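PDB 3ZED: RNA-directed RNA polymerase from Infectious pancreatic necrosis virus, which probably copies viral RNA as an RNA-dependent RNA polymerase, adding ribonucleotides to a growing chain, and is found both free and covalently attached to the genomic RNA. Local coordinates for residues B[201-213]-B[339-353]. Numbering follows the deposited sequence.
Sequences LEQTLPINTPKHE and VMNESKLNITNTQTP. With K (potassium ion), chain L.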
ATOM      1  N   LEU B 201      -7.003 -15.594   7.425  1.00 43.65           N
ATOM      2  CA  LEU B 201      -7.247 -14.571   6.407  1.00 41.61           C
ATOM      3  C   LEU B 201      -8.676 -14.611   5.909  1.00 45.40           C
ATOM      4  O   LEU B 201      -9.175 -13.586   5.485  1.00 44.20           O
ATOM      5  CB  LEU B 201      -6.260 -14.687   5.234  1.00 41.21           C
ATOM      6  CG  LEU B 201      -4.809 -14.334   5.554  1.00 44.10           C
ATOM      7  CD1 LEU B 201      -3.870 -14.900   4.518  1.00 43.24           C
ATOM      8  CD2 LEU B 201      -4.629 -12.803   5.745  1.00 43.21           C
ATOM      9  N   GLU B 202      -9.362 -15.760   5.998  1.00 45.28           N
ATOM     10  CA  GLU B 202     -10.779 -15.822   5.598  1.00 44.77           C
ATOM     11  C   GLU B 202     -11.605 -14.880   6.483  1.00 48.01           C
ATOM     12  O   GLU B 202     -12.603 -14.319   6.032  1.00 48.27           O
ATOM     13  CB  GLU B 202     -11.309 -17.246   5.704  1.00 47.55           C
ATOM     14  CG  GLU B 202     -10.929 -18.142   4.535  1.00 52.14           C
ATOM     15  CD  GLU B 202     -11.416 -19.579   4.642  1.00 67.02           C
ATOM     16  OE1 GLU B 202     -11.990 -19.945   5.692  1.00 57.98           O
ATOM     17  OE2 GLU B 202     -11.248 -20.334   3.658  1.00 51.47           O
ATOM     18  N   GLN B 203     -11.137 -14.670   7.727  1.00 43.17           N
ATOM     19  CA  GLN B 203     -11.751 -13.810   8.728  1.00 42.98           C
ATOM     20  C   GLN B 203     -11.199 -12.366   8.701  1.00 47.33           C
ATOM     21  O   GLN B 203     -12.002 -11.426   8.725  1.00 47.02           O
ATOM     22  CB  GLN B 203     -11.577 -14.398  10.149  1.00 44.64           C
ATOM     23  CG  GLN B 203     -12.088 -15.837  10.340  1.00 53.61           C
ATOM     24  CD  GLN B 203     -13.499 -16.040   9.826  1.00 68.61           C
ATOM     25  OE1 GLN B 203     -14.397 -15.203  10.037  1.00 60.37           O
ATOM     26  NE2 GLN B 203     -13.717 -17.154   9.125  1.00 54.72           N
ATOM     27  N   THR B 204      -9.846 -12.188   8.709  1.00 42.04           N
ATOM     28  CA  THR B 204      -9.184 -10.866   8.784  1.00 39.10           C
ATOM     29  C   THR B 204      -9.092 -10.181   7.422  1.00 41.75           C
ATOM     30  O   THR B 204      -8.981  -8.955   7.370  1.00 39.54           O
ATOM     31  CB  THR B 204      -7.799 -11.001   9.404  1.00 40.36           C
ATOM     32  OG1 THR B 204      -6.964 -11.706   8.476  1.00 42.91           O
ATOM     33  CG2 THR B 204      -7.830 -11.736  10.748  1.00 36.17           C
ATOM     34  N   LEU B 205      -9.113 -10.952   6.333  1.00 41.28           N
ATOM     35  CA  LEU B 205      -9.102 -10.392   4.977  1.00 41.36           C
ATOM     36  C   LEU B 205     -10.072 -11.180   4.084  1.00 46.20           C
ATOM     37  O   LEU B 205      -9.628 -11.917   3.199  1.00 46.89           O
ATOM     38  CB  LEU B 205      -7.688 -10.321   4.363  1.00 40.72           C
ATOM     39  CG  LEU B 205      -7.551  -9.466   3.095  1.00 43.71           C
ATOM     40  CD1 LEU B 205      -7.386  -7.994   3.416  1.00 42.15           C
ATOM     41  CD2 LEU B 205      -6.394  -9.918   2.287  1.00 47.10           C
ATOM     42  N   PRO B 206     -11.409 -11.061   4.301  1.00 42.04           N
ATOM     43  CA  PRO B 206     -12.357 -11.798   3.440  1.00 42.51           C
ATOM     44  C   PRO B 206     -12.270 -11.320   1.993  1.00 46.05           C
ATOM     45  O   PRO B 206     -12.182 -10.106   1.733  1.00 45.54           O
ATOM     46  CB  PRO B 206     -13.720 -11.467   4.050  1.00 44.40           C
ATOM     47  CG  PRO B 206     -13.522 -10.182   4.797  1.00 47.17           C
ATOM     48  CD  PRO B 206     -12.122 -10.267   5.325  1.00 42.07           C
ATOM     49  N   ILE B 207     -12.203 -12.274   1.059  1.00 40.75           N
ATOM     50  CA  ILE B 207     -12.109 -11.947  -0.360  1.00 39.42           C
ATOM     51  C   ILE B 207     -13.185 -12.668  -1.160  1.00 47.50           C
ATOM     52  O   ILE B 207     -13.666 -13.730  -0.760  1.00 49.23           O
ATOM     53  CB  ILE B 207     -10.695 -12.233  -0.964  1.00 40.25           C
ATOM     54  CG1 ILE B 207     -10.295 -13.743  -0.862  1.00 42.34           C
ATOM     55  CG2 ILE B 207      -9.634 -11.276  -0.404  1.00 37.24           C
ATOM     56  CD1 ILE B 207      -9.099 -14.224  -1.710  1.00 39.47           C
ATOM     57  N   ASN B 208     -13.529 -12.097  -2.313  1.00 44.57           N
ATOM     58  CA  ASN B 208     -14.406 -12.734  -3.286  1.00 46.02           C
ATOM     59  C   ASN B 208     -13.546 -13.204  -4.434  1.00 49.47           C
ATOM     60  O   ASN B 208     -12.360 -12.860  -4.495  1.00 46.26           O
ATOM     61  CB  ASN B 208     -15.485 -11.766  -3.776  1.00 48.96           C
ATOM     62  CG  ASN B 208     -16.583 -11.567  -2.795  1.00 63.11           C
ATOM     63  OD1 ASN B 208     -17.250 -12.523  -2.383  1.00 55.80           O
ATOM     64  ND2 ASN B 208     -16.808 -10.319  -2.419  1.00 53.87           N
ATOM     65  N   THR B 209     -14.133 -13.965  -5.367  1.00 48.40           N
ATOM     66  CA  THR B 209     -13.370 -14.388  -6.534  1.00 48.62           C
ATOM     67  C   THR B 209     -13.342 -13.223  -7.513  1.00 53.22           C
ATOM     68  O   THR B 209     -14.280 -12.407  -7.460  1.00 52.83           O
ATOM     69  CB  THR B 209     -14.022 -15.629  -7.201  1.00 55.45           C
ATOM     70  OG1 THR B 209     -15.256 -15.231  -7.800  1.00 57.67           O
ATOM     71  CG2 THR B 209     -14.193 -16.830  -6.254  1.00 48.50           C
ATOM     72  N   PRO B 210     -12.379 -13.141  -8.473  1.00 49.04           N
ATOM     73  CA  PRO B 210     -12.510 -12.116  -9.528  1.00 48.05           C
ATOM     74  C   PRO B 210     -13.812 -12.327 -10.310  1.00 52.60           C
ATOM     75  O   PRO B 210     -14.358 -13.438 -10.290  1.00 53.55           O
ATOM     76  CB  PRO B 210     -11.301 -12.381 -10.434  1.00 49.69           C
ATOM     77  CG  PRO B 210     -10.341 -13.168  -9.584  1.00 54.37           C
ATOM     78  CD  PRO B 210     -11.198 -14.001  -8.700  1.00 50.42           C
ATOM     79  N   LYS B 211     -14.318 -11.288 -10.991  1.00 49.36           N
ATOM     80  CA  LYS B 211     -15.525 -11.395 -11.828  1.00 50.76           C
ATOM     81  C   LYS B 211     -15.393 -12.574 -12.804  1.00 56.49           C
ATOM     82  O   LYS B 211     -14.279 -12.872 -13.237  1.00 56.07           O
ATOM     83  CB  LYS B 211     -15.741 -10.095 -12.622  1.00 52.67           C
ATOM     84  CG  LYS B 211     -16.178  -8.909 -11.781  1.00 63.13           C
ATOM     85  CD  LYS B 211     -16.155  -7.620 -12.595  1.00 75.06           C
ATOM     86  CE  LYS B 211     -17.392  -6.771 -12.387  1.00 97.33           C
ATOM     87  NZ  LYS B 211     -17.447  -6.140 -11.035  1.00108.08           N
ATOM     88  N   HIS B 212     -16.509 -13.242 -13.139  1.00 55.83           N
ATOM     89  CA  HIS B 212     -16.521 -14.388 -14.066  1.00 58.26           C
ATOM     90  C   HIS B 212     -15.978 -13.992 -15.449  1.00 64.30           C
ATOM     91  O   HIS B 212     -15.297 -14.797 -16.081  1.00 64.42           O
ATOM     92  CB  HIS B 212     -17.938 -14.979 -14.185  1.00 60.72           C
ATOM     93  CG  HIS B 212     -18.094 -16.004 -15.281  1.00 66.62           C
ATOM     94  ND1 HIS B 212     -17.614 -17.298 -15.136  1.00 69.37           N
ATOM     95  CD2 HIS B 212     -18.663 -15.888 -16.506  1.00 69.02           C
ATOM     96  CE1 HIS B 212     -17.903 -17.921 -16.269  1.00 69.94           C
ATOM     97  NE2 HIS B 212     -18.519 -17.112 -17.126  1.00 70.61           N
ATOM     98  N   GLU B 213     -16.264 -12.757 -15.906  1.00 61.66           N
ATOM     99  CA  GLU B 213     -15.837 -12.252 -17.216  1.00 62.21           C
ATOM    100  C   GLU B 213     -14.321 -11.999 -17.279  1.00 64.00           C
ATOM    101  O   GLU B 213     -13.760 -12.015 -18.372  1.00 64.42           O
ATOM    102  CB  GLU B 213     -16.611 -10.979 -17.615  1.00 63.57           C
ATOM    103  CG  GLU B 213     -16.808  -9.961 -16.498  1.00 76.81           C
ATOM    104  CD  GLU B 213     -18.134 -10.037 -15.761  1.00102.71           C
ATOM    105  OE1 GLU B 213     -18.456 -11.120 -15.217  1.00 95.04           O
ATOM    106  OE2 GLU B 213     -18.847  -9.007 -15.720  1.00103.91           O
ATOM    107  N   VAL B 339      -8.875  -9.749  -7.759  1.00 44.08           N
ATOM    108  CA  VAL B 339      -9.445 -10.264  -6.505  1.00 43.46           C
ATOM    109  C   VAL B 339      -9.868  -9.092  -5.601  1.00 46.70           C
ATOM    110  O   VAL B 339     -11.001  -9.072  -5.104  1.00 46.62           O
ATOM    111  CB  VAL B 339      -8.463 -11.215  -5.764  1.00 46.87           C
ATOM    112  CG1 VAL B 339      -8.958 -11.550  -4.353  1.00 46.25           C
ATOM    113  CG2 VAL B 339      -8.200 -12.488  -6.568  1.00 47.63           C
ATOM    114  N   MET B 340      -8.944  -8.133  -5.366  1.00 42.50           N
ATOM    115  CA  MET B 340      -9.180  -6.998  -4.445  1.00 40.61           C
ATOM    116  C   MET B 340     -10.249  -6.023  -4.961  1.00 45.69           C
ATOM    117  O   MET B 340     -10.932  -5.435  -4.140  1.00 46.49           O
ATOM    118  CB  MET B 340      -7.879  -6.273  -4.090  1.00 40.62           C
ATOM    119  CG  MET B 340      -6.872  -7.173  -3.346  1.00 42.46           C
ATOM    120  SD  MET B 340      -7.522  -8.281  -2.055  1.00 44.50           S
ATOM    121  CE  MET B 340      -7.934  -7.083  -0.752  1.00 39.86           C
ATOM    122  N   ASN B 341     -10.459  -5.921  -6.291  1.00 44.28           N
ATOM    123  CA  ASN B 341     -11.514  -5.076  -6.891  1.00 44.51           C
ATOM    124  C   ASN B 341     -12.895  -5.522  -6.431  1.00 49.18           C
ATOM    125  O   ASN B 341     -13.817  -4.713  -6.333  1.00 48.35           O
ATOM    126  CB  ASN B 341     -11.484  -5.178  -8.419  1.00 46.48           C
ATOM    127  CG  ASN B 341     -10.441  -4.388  -9.172  1.00 65.73           C
ATOM    128  OD1 ASN B 341      -9.708  -3.568  -8.615  1.00 50.69           O
ATOM    129  ND2 ASN B 341     -10.370  -4.633 -10.492  1.00 56.35           N
ATOM    130  N   GLU B 342     -13.039  -6.841  -6.188  1.00 46.59           N
ATOM    131  CA  GLU B 342     -14.284  -7.491  -5.801  1.00 45.48           C
ATOM    132  C   GLU B 342     -14.374  -7.719  -4.305  1.00 49.34           C
ATOM    133  O   GLU B 342     -15.329  -8.342  -3.846  1.00 50.08           O
ATOM    134  CB  GLU B 342     -14.375  -8.843  -6.534  1.00 47.39           C
ATOM    135  CG  GLU B 342     -14.530  -8.717  -8.039  1.00 57.76           C
ATOM    136  CD  GLU B 342     -15.780  -7.956  -8.428  1.00 76.40           C
ATOM    137  OE1 GLU B 342     -16.887  -8.458  -8.128  1.00 54.52           O
ATOM    138  OE2 GLU B 342     -15.654  -6.827  -8.961  1.00 63.91           O
ATOM    139  N   SER B 343     -13.386  -7.234  -3.535  1.00 45.88           N
ATOM    140  CA  SER B 343     -13.294  -7.554  -2.107  1.00 44.96           C
ATOM    141  C   SER B 343     -13.171  -6.326  -1.195  1.00 49.18           C
ATOM    142  O   SER B 343     -12.378  -6.335  -0.247  1.00 48.92           O
ATOM    143  CB  SER B 343     -12.121  -8.509  -1.870  1.00 44.04           C
ATOM    144  OG  SER B 343     -12.197  -9.606  -2.765  1.00 45.05           O
ATOM    145  N   LYS B 344     -14.018  -5.313  -1.424  1.00 46.33           N
ATOM    146  CA  LYS B 344     -14.045  -4.122  -0.564  1.00 45.43           C
ATOM    147  C   LYS B 344     -14.886  -4.477   0.680  1.00 47.37           C
ATOM    148  O   LYS B 344     -15.976  -3.934   0.886  1.00 45.15           O
ATOM    149  CB  LYS B 344     -14.597  -2.875  -1.313  1.00 47.31           C
ATOM    150  CG  LYS B 344     -14.049  -2.630  -2.721  1.00 62.97           C
ATOM    151  CD  LYS B 344     -12.594  -2.190  -2.765  1.00 75.30           C
ATOM    152  CE  LYS B 344     -12.129  -2.090  -4.200  1.00 87.96           C
ATOM    153  NZ  LYS B 344     -10.731  -1.596  -4.299  1.00 95.93           N
ATOM    154  N   LEU B 345     -14.387  -5.446   1.478  1.00 42.31           N
ATOM    155  CA  LEU B 345     -15.107  -5.932   2.647  1.00 41.36           C
ATOM    156  C   LEU B 345     -14.404  -5.493   3.927  1.00 44.11           C
ATOM    157  O   LEU B 345     -13.205  -5.729   4.095  1.00 44.80           O
ATOM    158  CB  LEU B 345     -15.289  -7.460   2.580  1.00 41.65           C
ATOM    159  CG  LEU B 345     -15.781  -8.050   1.224  1.00 46.90           C
ATOM    160  CD1 LEU B 345     -15.777  -9.597   1.250  1.00 47.84           C
ATOM    161  CD2 LEU B 345     -17.185  -7.550   0.852  1.00 47.54           C
ATOM    162  N   ASN B 346     -15.137  -4.808   4.808  1.00 39.21           N
ATOM    163  CA  ASN B 346     -14.565  -4.301   6.051  1.00 38.35           C
ATOM    164  C   ASN B 346     -15.612  -4.333   7.155  1.00 40.92           C
ATOM    165  O   ASN B 346     -16.762  -4.672   6.900  1.00 41.26           O
ATOM    166  CB  ASN B 346     -13.959  -2.887   5.868  1.00 37.42           C
ATOM    167  CG  ASN B 346     -14.945  -1.860   5.408  1.00 44.63           C
ATOM    168  OD1 ASN B 346     -15.874  -1.496   6.124  1.00 32.25           O
ATOM    169  ND2 ASN B 346     -14.780  -1.392   4.195  1.00 41.96           N
ATOM    170  N   ILE B 347     -15.206  -3.976   8.378  1.00 36.96           N
ATOM    171  CA  ILE B 347     -16.034  -4.010   9.584  1.00 37.21           C
ATOM    172  C   ILE B 347     -17.334  -3.155   9.460  1.00 41.60           C
ATOM    173  O   ILE B 347     -18.293  -3.441  10.162  1.00 41.94           O
ATOM    174  CB  ILE B 347     -15.172  -3.603  10.816  1.00 38.35           C
ATOM    175  CG1 ILE B 347     -15.773  -4.102  12.152  1.00 37.98           C
ATOM    176  CG2 ILE B 347     -14.796  -2.117  10.821  1.00 35.84           C
ATOM    177  CD1 ILE B 347     -14.767  -4.204  13.326  1.00 43.11           C
ATOM    178  N   THR B 348     -17.381  -2.154   8.574  1.00 38.92           N
ATOM    179  CA  THR B 348     -18.566  -1.303   8.462  1.00 39.10           C
ATOM    180  C   THR B 348     -19.639  -1.942   7.559  1.00 45.85           C
ATOM    181  O   THR B 348     -20.797  -1.534   7.644  1.00 47.23           O
ATOM    182  CB  THR B 348     -18.207   0.129   7.993  1.00 43.52           C
ATOM    183  OG1 THR B 348     -17.839   0.127   6.607  1.00 39.81           O
ATOM    184  CG2 THR B 348     -17.120   0.774   8.842  1.00 40.72           C
ATOM    185  N   ASN B 349     -19.280  -2.945   6.729  1.00 44.24           N
ATOM    186  CA  ASN B 349     -20.247  -3.588   5.822  1.00 45.76           C
ATOM    187  C   ASN B 349     -20.231  -5.125   5.923  1.00 53.12           C
ATOM    188  O   ASN B 349     -20.993  -5.782   5.223  1.00 55.72           O
ATOM    189  CB  ASN B 349     -19.993  -3.157   4.360  1.00 38.51           C
ATOM    190  CG  ASN B 349     -18.631  -3.519   3.790  1.00 47.53           C
ATOM    191  OD1 ASN B 349     -18.059  -4.586   4.033  1.00 42.87           O
ATOM    192  ND2 ASN B 349     -18.116  -2.671   2.932  1.00 37.21           N
ATOM    193  N   THR B 350     -19.334  -5.695   6.741  1.00 48.91           N
ATOM    194  CA  THR B 350     -19.169  -7.154   6.879  1.00 49.31           C
ATOM    195  C   THR B 350     -18.736  -7.472   8.296  1.00 51.90           C
ATOM    196  O   THR B 350     -18.079  -6.648   8.922  1.00 50.65           O
ATOM    197  CB  THR B 350     -18.118  -7.657   5.832  1.00 47.94           C
ATOM    198  OG1 THR B 350     -18.492  -7.226   4.513  1.00 43.11           O
ATOM    199  CG2 THR B 350     -17.899  -9.179   5.851  1.00 42.12           C
ATOM    200  N   GLN B 351     -19.054  -8.675   8.795  1.00 49.32           N
ATOM    201  CA  GLN B 351     -18.630  -9.107  10.122  1.00 48.32           C
ATOM    202  C   GLN B 351     -17.191  -9.634  10.027  1.00 52.82           C
ATOM    203  O   GLN B 351     -16.960 -10.839   9.960  1.00 54.36           O
ATOM    204  CB  GLN B 351     -19.615 -10.131  10.701  1.00 50.50           C
ATOM    205  CG  GLN B 351     -20.917  -9.458  11.102  1.00 56.93           C
ATOM    206  CD  GLN B 351     -21.945 -10.403  11.633  1.00 73.56           C
ATOM    207  OE1 GLN B 351     -21.754 -11.064  12.661  1.00 74.61           O
ATOM    208  NE2 GLN B 351     -23.095 -10.415  10.987  1.00 55.10           N
ATOM    209  N   THR B 352     -16.228  -8.697   9.953  1.00 48.42           N
ATOM    210  CA  THR B 352     -14.786  -8.951   9.840  1.00 47.10           C
ATOM    211  C   THR B 352     -13.990  -7.897  10.615  1.00 48.29           C
ATOM    212  O   THR B 352     -14.394  -6.743  10.573  1.00 48.00           O
ATOM    213  CB  THR B 352     -14.339  -8.952   8.336  1.00 46.56           C
ATOM    214  OG1 THR B 352     -12.915  -9.011   8.265  1.00 45.21           O
ATOM    215  CG2 THR B 352     -14.773  -7.699   7.573  1.00 41.34           C
ATOM    216  N   PRO B 353     -12.808  -8.212  11.201  1.00 43.87           N
ATOM    217  CA  PRO B 353     -11.983  -7.137  11.807  1.00 42.18           C
ATOM    218  C   PRO B 353     -11.308  -6.234  10.751  1.00 44.02           C
ATOM    219  O   PRO B 353     -10.738  -5.206  11.108  1.00 43.79           O
ATOM    220  CB  PRO B 353     -10.902  -7.913  12.596  1.00 43.92           C
ATOM    221  CG  PRO B 353     -10.799  -9.219  11.919  1.00 49.29           C
ATOM    222  CD  PRO B 353     -12.174  -9.541  11.375  1.00 45.98           C
TER
HETATM  223  K     K L1003     -17.107 -15.541   9.748  1.00 56.58           K
HETATM  224  O   HOH W   1     -14.614 -12.586  11.010  1.00 57.16           O
HETATM  225  O   HOH W   2     -10.404  -7.936   1.290  1.00 40.66           O
HETATM  226  O   HOH W   3     -17.045 -11.760  -6.990  1.00 69.75           O
HETATM  227  O   HOH W   4     -18.593 -13.226   9.692  1.00 45.56           O
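N208 grips the 339-353 segment twice. Its backbone N gives a nearly straight bond to S343 OG (2.9 Å). Its side-chain ND2 donates to E342 O at 2.9 Å, with the acceptor close to the amide plane of N208. S343 OG sits anti to its own carbonyl carbon (chi1 -50°). There it accepts from N208 N and donates to V339 O, which it meets from above the carbonyl plane. E342 N reaches V339 O from the opposite face. The chain then turns through a type I beta turn, M340 to S343, closed by S343 N to M340 O. The methyl L345 CD1 lies beside N208 ND2, and the two side chains cross at about a right angle. The K211 chain, bent at chi3 and chi4, crosses the E342 side chain in the same way. Its NZ forms a salt bridge to E342 OE2 (2.8 Å), arriving from above the carboxylate plane, while K211 CG packs on the carboxylate carbon.

The two segments leave helices 194-204 and 326-340 and run alongside each other in the palm-family region of this viral polymerase. In the buried part of the contact, V339 CG1 meets I207 CD1 at 3.8 Å and V339 CG2 meets P210 CG. Helix 412-426 also packs on I207 and V339.

The P206 ring meets the T352 side chain through CG and CD, with T352 OG1 3.3 Å from P206 CD. The same hydroxyl donates to Q203 O (2.6 Å) in the carbonyl plane, just where helix 194-204 ends. The bent Q203 side chain carries OE1 to a potassium ion, whose other ligands include T698, S701, P702 and K704. One water bridges Q203 OE1 to Q351 O; a second joins Q351 O to the potassium.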